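Long-range contact in hypothetical protein APE2540 (Aeropyrum pernix, PDB 1WDV), which probably acts as a trans-editing hydrolase that removes alanine mistakenly attached to the proline tRNA: residues Val37-Leu49 / Ala57-Met71. Residues are numbered along the deposited sequence; the frame is centred on the assembly and turned at random.
Sequences VSESEIVKTLIVL and AVVIPGDKRLNINSM
The amide of Val58 and the carbonyl of Leu46 make the shortest hydrogen bond between the two segments, N to O 2.8 Å. Leu46 N answers with an almost straight bond to Val58 O. Two residues along, Lys44 and Ile60 form the same kind of reciprocal pair, so strands 43-50 and 55-61 zip together as an antiparallel hairpin. Between these pairs Val59 CA brings its hydrogen to Lys44 O, a CA-H...O contact of 3.3 Å.

Lys44 does the most reaching. Its CG sits between the backbone N and the carbonyl carbon (chi1 43°), laid against Ile60 CG1, and the chain runs on until NZ makes a weak hydrogen bond to Lys64 O at 2.9 Å. A water joins NZ, through another weak bond, to Arg65 NE, which it meets at the guanidinium edge. A leucine in its place would probably leave Lys64 O, at the end of the type I turn Pro61-Lys64, without this donor, and the turn with one polar link fewer to strand 43-50.

On the same sheet face Leu46 CD1 meets Ile60 CD1 at 3.6 Å, the two side chains crossing at about a right angle, and also touches Leu66 CB. Val48 turns both methyls to use: CG2 packs on Leu66 CD2 at 3.6 Å and on Val58 CG2, while CG1 faces CE of selenomethionine Met71. The loop and the start of helix 68-75, where Asn67 OD1 caps Ser70 N, thus fold back across the hairpin.

The opposite face carries Thr45 CG2 against Ala57 CB, and Ile47 there reaches Val87 and Thr91 of helix 84-91. Within the mixed sheet of the editing domain, strand 79-81 flanks 43-50 and strand 108-112 flanks 55-61.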
ATOM      1  N   VAL A  37       5.028 -16.994   2.029  1.00  7.27           N
ATOM      2  CA  VAL A  37       4.991 -16.183   3.231  1.00  6.59           C
ATOM      3  C   VAL A  37       3.604 -16.212   3.823  1.00  5.91           C
ATOM      4  O   VAL A  37       2.807 -17.049   3.441  1.00  6.35           O
ATOM      5  CB  VAL A  37       5.436 -14.735   2.923  1.00  5.81           C
ATOM      6  CG1 VAL A  37       6.886 -14.775   2.412  1.00  8.24           C
ATOM      7  CG2 VAL A  37       4.527 -14.075   1.855  1.00  7.28           C
ATOM      8  N   SER A  38       3.340 -15.332   4.779  1.00  7.13           N
ATOM      9  CA  SER A  38       2.015 -15.291   5.413  1.00  7.52           C
ATOM     10  C   SER A  38       1.226 -14.146   4.850  1.00  6.81           C
ATOM     11  O   SER A  38       1.787 -13.270   4.202  1.00  6.14           O
ATOM     12  CB  SER A  38       2.141 -15.079   6.918  1.00  7.43           C
ATOM     13  OG  SER A  38       2.630 -13.774   7.187  1.00  9.48           O
ATOM     14  N   GLU A  39      -0.080 -14.141   5.099  1.00  6.07           N
ATOM     15  CA  GLU A  39      -0.893 -13.048   4.595  1.00  7.27           C
ATOM     16  C   GLU A  39      -0.484 -11.711   5.187  1.00  8.43           C
ATOM     17  O   GLU A  39      -0.622 -10.670   4.532  1.00  7.90           O
ATOM     18  CB  GLU A  39      -2.369 -13.273   4.909  1.00  7.87           C
ATOM     19  CG  GLU A  39      -2.999 -14.308   3.990  1.00  7.33           C
ATOM     20  CD  GLU A  39      -4.507 -14.317   4.096  1.00  9.50           C
ATOM     21  OE1 GLU A  39      -5.077 -13.335   4.618  1.00 14.61           O
ATOM     22  OE2 GLU A  39      -5.125 -15.298   3.652  1.00  8.50           O
ATOM     23  N   SER A  40       0.015 -11.732   6.419  1.00  7.73           N
ATOM     24  CA  SER A  40       0.426 -10.492   7.065  1.00  5.59           C
ATOM     25  C   SER A  40       1.621  -9.858   6.355  1.00  8.56           C
ATOM     26  O   SER A  40       1.902  -8.678   6.562  1.00 10.36           O
ATOM     27  CB  SER A  40       0.750 -10.716   8.555  1.00 10.60           C
ATOM     28  OG  SER A  40       1.970 -11.425   8.734  1.00  8.84           O
ATOM     29  N   GLU A  41       2.310 -10.639   5.537  1.00  6.02           N
ATOM     30  CA  GLU A  41       3.447 -10.115   4.764  1.00  5.19           C
ATOM     31  C   GLU A  41       3.069  -9.608   3.382  1.00  6.55           C
ATOM     32  O   GLU A  41       3.932  -9.103   2.649  1.00  6.79           O
ATOM     33  CB  GLU A  41       4.539 -11.168   4.639  1.00  7.95           C
ATOM     34  CG  GLU A  41       5.155 -11.426   6.003  1.00 11.22           C
ATOM     35  CD  GLU A  41       5.867 -12.755   6.079  1.00  8.76           C
ATOM     36  OE1 GLU A  41       7.104 -12.797   5.907  1.00 10.29           O
ATOM     37  OE2 GLU A  41       5.184 -13.772   6.329  1.00 10.12           O
ATOM     38  N   ILE A  42       1.803  -9.788   2.997  1.00  3.31           N
ATOM     39  CA  ILE A  42       1.295  -9.273   1.716  1.00  7.18           C
ATOM     40  C   ILE A  42       0.536  -8.006   2.135  1.00 10.25           C
ATOM     41  O   ILE A  42      -0.543  -8.089   2.743  1.00 13.98           O
ATOM     42  CB  ILE A  42       0.288 -10.224   1.061  1.00  8.31           C
ATOM     43  CG1 ILE A  42       0.916 -11.606   0.863  1.00  7.41           C
ATOM     44  CG2 ILE A  42      -0.188  -9.627  -0.269  1.00  9.24           C
ATOM     45  CD1 ILE A  42       2.223 -11.653  -0.034  1.00  8.90           C
ATOM     46  N   VAL A  43       1.054  -6.836   1.809  1.00  7.10           N
ATOM     47  CA  VAL A  43       0.382  -5.634   2.274  1.00  6.73           C
ATOM     48  C   VAL A  43      -0.457  -4.977   1.205  1.00  9.27           C
ATOM     49  O   VAL A  43      -0.109  -5.002   0.029  1.00 11.08           O
ATOM     50  CB  VAL A  43       1.390  -4.602   2.823  1.00  6.68           C
ATOM     51  CG1 VAL A  43       2.090  -5.174   4.039  1.00  9.85           C
ATOM     52  CG2 VAL A  43       2.440  -4.263   1.752  1.00  8.79           C
ATOM     53  N   LYS A  44      -1.579  -4.405   1.622  1.00 10.36           N
ATOM     54  CA  LYS A  44      -2.415  -3.733   0.645  1.00 11.53           C
ATOM     55  C   LYS A  44      -2.361  -2.239   0.874  1.00  8.89           C
ATOM     56  O   LYS A  44      -2.268  -1.796   2.011  1.00 11.01           O
ATOM     57  CB  LYS A  44      -3.846  -4.255   0.725  1.00 16.15           C
ATOM     58  CG  LYS A  44      -4.380  -4.446   2.108  1.00 20.76           C
ATOM     59  CD  LYS A  44      -5.332  -5.647   2.119  1.00 23.19           C
ATOM     60  CE  LYS A  44      -6.057  -5.820   3.450  1.00 18.22           C
ATOM     61  NZ  LYS A  44      -7.173  -6.814   3.326  1.00 23.99           N
ATOM     62  N   THR A  45      -2.347  -1.493  -0.231  1.00 11.29           N
ATOM     63  CA  THR A  45      -2.343  -0.034  -0.232  1.00  9.32           C
ATOM     64  C   THR A  45      -3.791   0.323  -0.477  1.00  9.17           C
ATOM     65  O   THR A  45      -4.278   0.184  -1.596  1.00 10.95           O
ATOM     66  CB  THR A  45      -1.515   0.548  -1.407  1.00 11.37           C
ATOM     67  OG1 THR A  45      -0.164   0.066  -1.340  1.00 13.93           O
ATOM     68  CG2 THR A  45      -1.451   2.053  -1.320  1.00 11.18           C
ATOM     69  N   LEU A  46      -4.481   0.753   0.564  1.00  7.40           N
ATOM     70  CA  LEU A  46      -5.886   1.110   0.441  1.00  6.83           C
ATOM     71  C   LEU A  46      -6.066   2.596   0.271  1.00  6.91           C
ATOM     72  O   LEU A  46      -5.528   3.374   1.048  1.00 11.43           O
ATOM     73  CB  LEU A  46      -6.652   0.691   1.700  1.00  9.19           C
ATOM     74  CG  LEU A  46      -6.537  -0.791   2.055  1.00 11.42           C
ATOM     75  CD1 LEU A  46      -7.253  -1.040   3.412  1.00 14.81           C
ATOM     76  CD2 LEU A  46      -7.131  -1.630   0.929  1.00 15.46           C
ATOM     77  N   ILE A  47      -6.844   3.009  -0.723  1.00  5.55           N
ATOM     78  CA  ILE A  47      -7.063   4.447  -0.881  1.00  5.87           C
ATOM     79  C   ILE A  47      -8.272   4.860  -0.043  1.00  8.30           C
ATOM     80  O   ILE A  47      -9.368   4.262  -0.128  1.00  7.29           O
ATOM     81  CB  ILE A  47      -7.277   4.810  -2.364  1.00  6.79           C
ATOM     82  CG1 ILE A  47      -6.067   4.353  -3.189  1.00  7.43           C
ATOM     83  CG2 ILE A  47      -7.497   6.308  -2.523  1.00  9.03           C
ATOM     84  CD1 ILE A  47      -4.708   4.987  -2.773  1.00  9.84           C
ATOM     85  N   VAL A  48      -8.075   5.897   0.774  1.00  7.27           N
ATOM     86  CA  VAL A  48      -9.126   6.393   1.658  1.00  6.26           C
ATOM     87  C   VAL A  48      -9.382   7.864   1.325  1.00  8.49           C
ATOM     88  O   VAL A  48      -8.438   8.616   1.054  1.00  8.15           O
ATOM     89  CB  VAL A  48      -8.671   6.232   3.126  1.00  8.37           C
ATOM     90  CG1 VAL A  48      -9.680   6.840   4.099  1.00 10.14           C
ATOM     91  CG2 VAL A  48      -8.516   4.728   3.424  1.00  8.03           C
ATOM     92  N   LEU A  49     -10.657   8.259   1.354  1.00  5.94           N
ATOM     93  CA  LEU A  49     -11.028   9.629   1.013  1.00  5.77           C
ATOM     94  C   LEU A  49     -11.702  10.346   2.159  1.00  7.87           C
ATOM     95  O   LEU A  49     -12.555   9.760   2.818  1.00 10.44           O
ATOM     96  CB  LEU A  49     -12.017   9.608  -0.146  1.00  8.82           C
ATOM     97  CG  LEU A  49     -11.604   8.766  -1.357  1.00  6.21           C
ATOM     98  CD1 LEU A  49     -12.756   8.772  -2.367  1.00  9.71           C
ATOM     99  CD2 LEU A  49     -10.342   9.336  -1.982  1.00  8.01           C
ATOM    100  N   ALA A  57      -3.280   6.985   1.185  1.00  5.45           N
ATOM    101  CA  ALA A  57      -2.906   5.625   0.759  1.00  3.68           C
ATOM    102  C   ALA A  57      -2.500   5.022   2.108  1.00  4.96           C
ATOM    103  O   ALA A  57      -1.578   5.498   2.751  1.00  6.56           O
ATOM    104  CB  ALA A  57      -1.720   5.655  -0.198  1.00  5.18           C
ATOM    105  N   VAL A  58      -3.206   3.972   2.515  1.00  6.02           N
ATOM    106  CA  VAL A  58      -3.004   3.366   3.823  1.00  5.69           C
ATOM    107  C   VAL A  58      -2.532   1.924   3.645  1.00  6.31           C
ATOM    108  O   VAL A  58      -3.259   1.087   3.118  1.00  6.93           O
ATOM    109  CB  VAL A  58      -4.357   3.409   4.606  1.00  7.06           C
ATOM    110  CG1 VAL A  58      -4.143   2.950   6.071  1.00  6.77           C
ATOM    111  CG2 VAL A  58      -4.923   4.854   4.561  1.00  6.89           C
ATOM    112  N   VAL A  59      -1.315   1.647   4.108  1.00  4.73           N
ATOM    113  CA  VAL A  59      -0.720   0.331   3.971  1.00  6.12           C
ATOM    114  C   VAL A  59      -0.943  -0.505   5.212  1.00  6.24           C
ATOM    115  O   VAL A  59      -0.488  -0.145   6.308  1.00  7.80           O
ATOM    116  CB  VAL A  59       0.807   0.441   3.712  1.00  7.97           C
ATOM    117  CG1 VAL A  59       1.381  -0.915   3.474  1.00  7.81           C
ATOM    118  CG2 VAL A  59       1.053   1.343   2.481  1.00  6.94           C
ATOM    119  N   ILE A  60      -1.658  -1.624   5.034  1.00  6.65           N
ATOM    120  CA  ILE A  60      -1.972  -2.514   6.148  1.00  6.77           C
ATOM    121  C   ILE A  60      -1.666  -3.972   5.819  1.00  5.61           C
ATOM    122  O   ILE A  60      -1.491  -4.337   4.648  1.00  7.44           O
ATOM    123  CB  ILE A  60      -3.475  -2.410   6.579  1.00  7.93           C
ATOM    124  CG1 ILE A  60      -4.387  -2.986   5.495  1.00  9.37           C
ATOM    125  CG2 ILE A  60      -3.860  -0.921   6.835  1.00 10.06           C
ATOM    126  CD1 ILE A  60      -5.872  -3.139   5.963  1.00  9.57           C
ATOM    127  N   PRO A  61      -1.540  -4.818   6.854  1.00  7.68           N
ATOM    128  CA  PRO A  61      -1.263  -6.256   6.689  1.00  9.35           C
ATOM    129  C   PRO A  61      -2.391  -6.903   5.897  1.00  9.22           C
ATOM    130  O   PRO A  61      -3.546  -6.517   6.021  1.00  8.64           O
ATOM    131  CB  PRO A  61      -1.227  -6.788   8.118  1.00  8.76           C
ATOM    132  CG  PRO A  61      -0.912  -5.586   8.933  1.00 10.85           C
ATOM    133  CD  PRO A  61      -1.654  -4.466   8.278  1.00  9.29           C
ATOM    134  N   GLY A  62      -2.053  -7.914   5.113  1.00  8.87           N
ATOM    135  CA  GLY A  62      -3.034  -8.565   4.266  1.00  7.87           C
ATOM    136  C   GLY A  62      -4.136  -9.315   4.970  1.00  8.23           C
ATOM    137  O   GLY A  62      -5.209  -9.541   4.361  1.00  7.88           O
ATOM    138  N   ASP A  63      -3.870  -9.720   6.216  1.00  7.00           N
ATOM    139  CA  ASP A  63      -4.862 -10.442   7.002  1.00  7.73           C
ATOM    140  C   ASP A  63      -5.705  -9.520   7.881  1.00  9.88           C
ATOM    141  O   ASP A  63      -6.401  -9.987   8.775  1.00  9.58           O
ATOM    142  CB  ASP A  63      -4.205 -11.561   7.847  1.00  8.99           C
ATOM    143  CG  ASP A  63      -3.117 -11.056   8.789  1.00 12.52           C
ATOM    144  OD1 ASP A  63      -2.732  -9.876   8.710  1.00  9.86           O
ATOM    145  OD2 ASP A  63      -2.634 -11.863   9.621  1.00 10.21           O
ATOM    146  N   LYS A  64      -5.674  -8.211   7.619  1.00  9.63           N
ATOM    147  CA  LYS A  64      -6.505  -7.281   8.400  1.00 10.35           C
ATOM    148  C   LYS A  64      -7.323  -6.432   7.444  1.00 11.24           C
ATOM    149  O   LYS A  64      -7.176  -6.528   6.229  1.00 11.47           O
ATOM    150  CB  LYS A  64      -5.641  -6.339   9.249  1.00 10.90           C
ATOM    151  CG  LYS A  64      -4.607  -7.028  10.132  1.00 11.99           C
ATOM    152  CD  LYS A  64      -5.228  -7.663  11.359  1.00 16.27           C
ATOM    153  CE  LYS A  64      -4.125  -8.076  12.352  1.00 20.84           C
ATOM    154  NZ  LYS A  64      -4.711  -8.879  13.460  1.00 28.49           N
ATOM    155  N   ARG A  65      -8.241  -5.649   8.002  1.00  9.93           N
ATOM    156  CA  ARG A  65      -9.048  -4.725   7.212  1.00 11.03           C
ATOM    157  C   ARG A  65      -8.871  -3.337   7.810  1.00  9.86           C
ATOM    158  O   ARG A  65      -8.385  -3.182   8.935  1.00  9.63           O
ATOM    159  CB  ARG A  65     -10.525  -5.146   7.199  1.00 12.99           C
ATOM    160  CG  ARG A  65     -10.756  -6.329   6.238  1.00 20.03           C
ATOM    161  CD  ARG A  65     -12.185  -6.836   6.181  1.00 24.47           C
ATOM    162  NE  ARG A  65     -12.394  -7.707   5.015  1.00 27.10           N
ATOM    163  CZ  ARG A  65     -13.347  -8.634   4.932  1.00 25.56           C
ATOM    164  NH1 ARG A  65     -14.167  -8.828   5.957  1.00 27.28           N
ATOM    165  NH2 ARG A  65     -13.517  -9.327   3.807  1.00 20.02           N
ATOM    166  N   LEU A  66      -9.245  -2.318   7.060  1.00  7.90           N
ATOM    167  CA  LEU A  66      -9.105  -0.961   7.571  1.00  8.18           C
ATOM    168  C   LEU A  66     -10.036  -0.653   8.742  1.00  8.85           C
ATOM    169  O   LEU A  66     -11.211  -1.030   8.724  1.00  9.19           O
ATOM    170  CB  LEU A  66      -9.391   0.036   6.444  1.00  9.05           C
ATOM    171  CG  LEU A  66      -9.218   1.514   6.837  1.00 12.56           C
ATOM    172  CD1 LEU A  66      -7.717   1.811   6.870  1.00 12.04           C
ATOM    173  CD2 LEU A  66      -9.923   2.420   5.822  1.00 17.47           C
ATOM    174  N   ASN A  67      -9.502   0.037   9.752  1.00 10.20           N
ATOM    175  CA  ASN A  67     -10.303   0.479  10.887  1.00 12.44           C
ATOM    176  C   ASN A  67     -10.707   1.917  10.486  1.00 11.52           C
ATOM    177  O   ASN A  67      -9.919   2.870  10.621  1.00 11.02           O
ATOM    178  CB  ASN A  67      -9.458   0.490  12.165  1.00 15.36           C
ATOM    179  CG  ASN A  67     -10.270   0.847  13.382  1.00 17.59           C
ATOM    180  OD1 ASN A  67     -11.152   1.704  13.318  1.00 17.65           O
ATOM    181  ND2 ASN A  67      -9.978   0.198  14.504  1.00 22.05           N
ATOM    182  N   ILE A  68     -11.921   2.049   9.955  1.00 11.37           N
ATOM    183  CA  ILE A  68     -12.430   3.335   9.486  1.00 14.14           C
ATOM    184  C   ILE A  68     -12.393   4.419  10.548  1.00 14.16           C
ATOM    185  O   ILE A  68     -11.947   5.531  10.289  1.00 13.51           O
ATOM    186  CB  ILE A  68     -13.887   3.211   8.960  1.00 16.39           C
ATOM    187  CG1 ILE A  68     -13.924   2.289   7.744  1.00 21.56           C
ATOM    188  CG2 ILE A  68     -14.441   4.600   8.583  1.00 18.37           C
ATOM    189  CD1 ILE A  68     -13.252   2.874   6.509  1.00 26.89           C
ATOM    190  N   ASN A  69     -12.848   4.078  11.742  1.00 14.57           N
ATOM    191  CA  ASN A  69     -12.868   5.024  12.852  1.00 16.66           C
ATOM    192  C   ASN A  69     -11.469   5.558  13.124  1.00 14.13           C
ATOM    193  O   ASN A  69     -11.293   6.731  13.410  1.00 13.56           O
ATOM    194  CB  ASN A  69     -13.407   4.340  14.102  1.00 18.16           C
ATOM    195  CG  ASN A  69     -13.507   5.283  15.281  1.00 25.69           C
ATOM    196  OD1 ASN A  69     -13.016   4.982  16.372  1.00 31.57           O
ATOM    197  ND2 ASN A  69     -14.154   6.426  15.076  1.00 29.71           N
ATOM    198  N   SER A  70     -10.473   4.684  13.052  1.00 15.37           N
ATOM    199  CA  SER A  70      -9.108   5.131  13.273  1.00 15.73           C
ATOM    200  C   SER A  70      -8.648   6.139  12.224  1.00 14.63           C
ATOM    201  O   SER A  70      -7.943   7.088  12.556  1.00 12.73           O
ATOM    202  CB  SER A  70      -8.149   3.930  13.330  1.00 18.09           C
ATOM    203  OG  SER A  70      -8.468   3.125  14.452  1.00 20.83           O
HETATM  204  N   MSE A  71      -9.047   5.951  10.965  1.00 13.89           N
HETATM  205  CA  MSE A  71      -8.671   6.882   9.912  1.00 15.76           C
HETATM  206  C   MSE A  71      -9.426   8.203  10.061  1.00 15.46           C
HETATM  207  O   MSE A  71      -8.906   9.255   9.700  1.00 14.58           O
HETATM  208  CB  MSE A  71      -8.938   6.280   8.519  1.00 15.15           C
HETATM  209  CG  MSE A  71      -7.809   5.448   7.957  1.00 18.03           C
HETATM  210 SE   MSE A  71      -6.133   6.333   7.958  1.00 17.56          SE
HETATM  211  CE  MSE A  71      -6.493   7.728   6.658  1.00 13.73           C
TER
HETATM  212  O   HOH W   1     -10.599  -6.661   3.142  1.00 43.25           O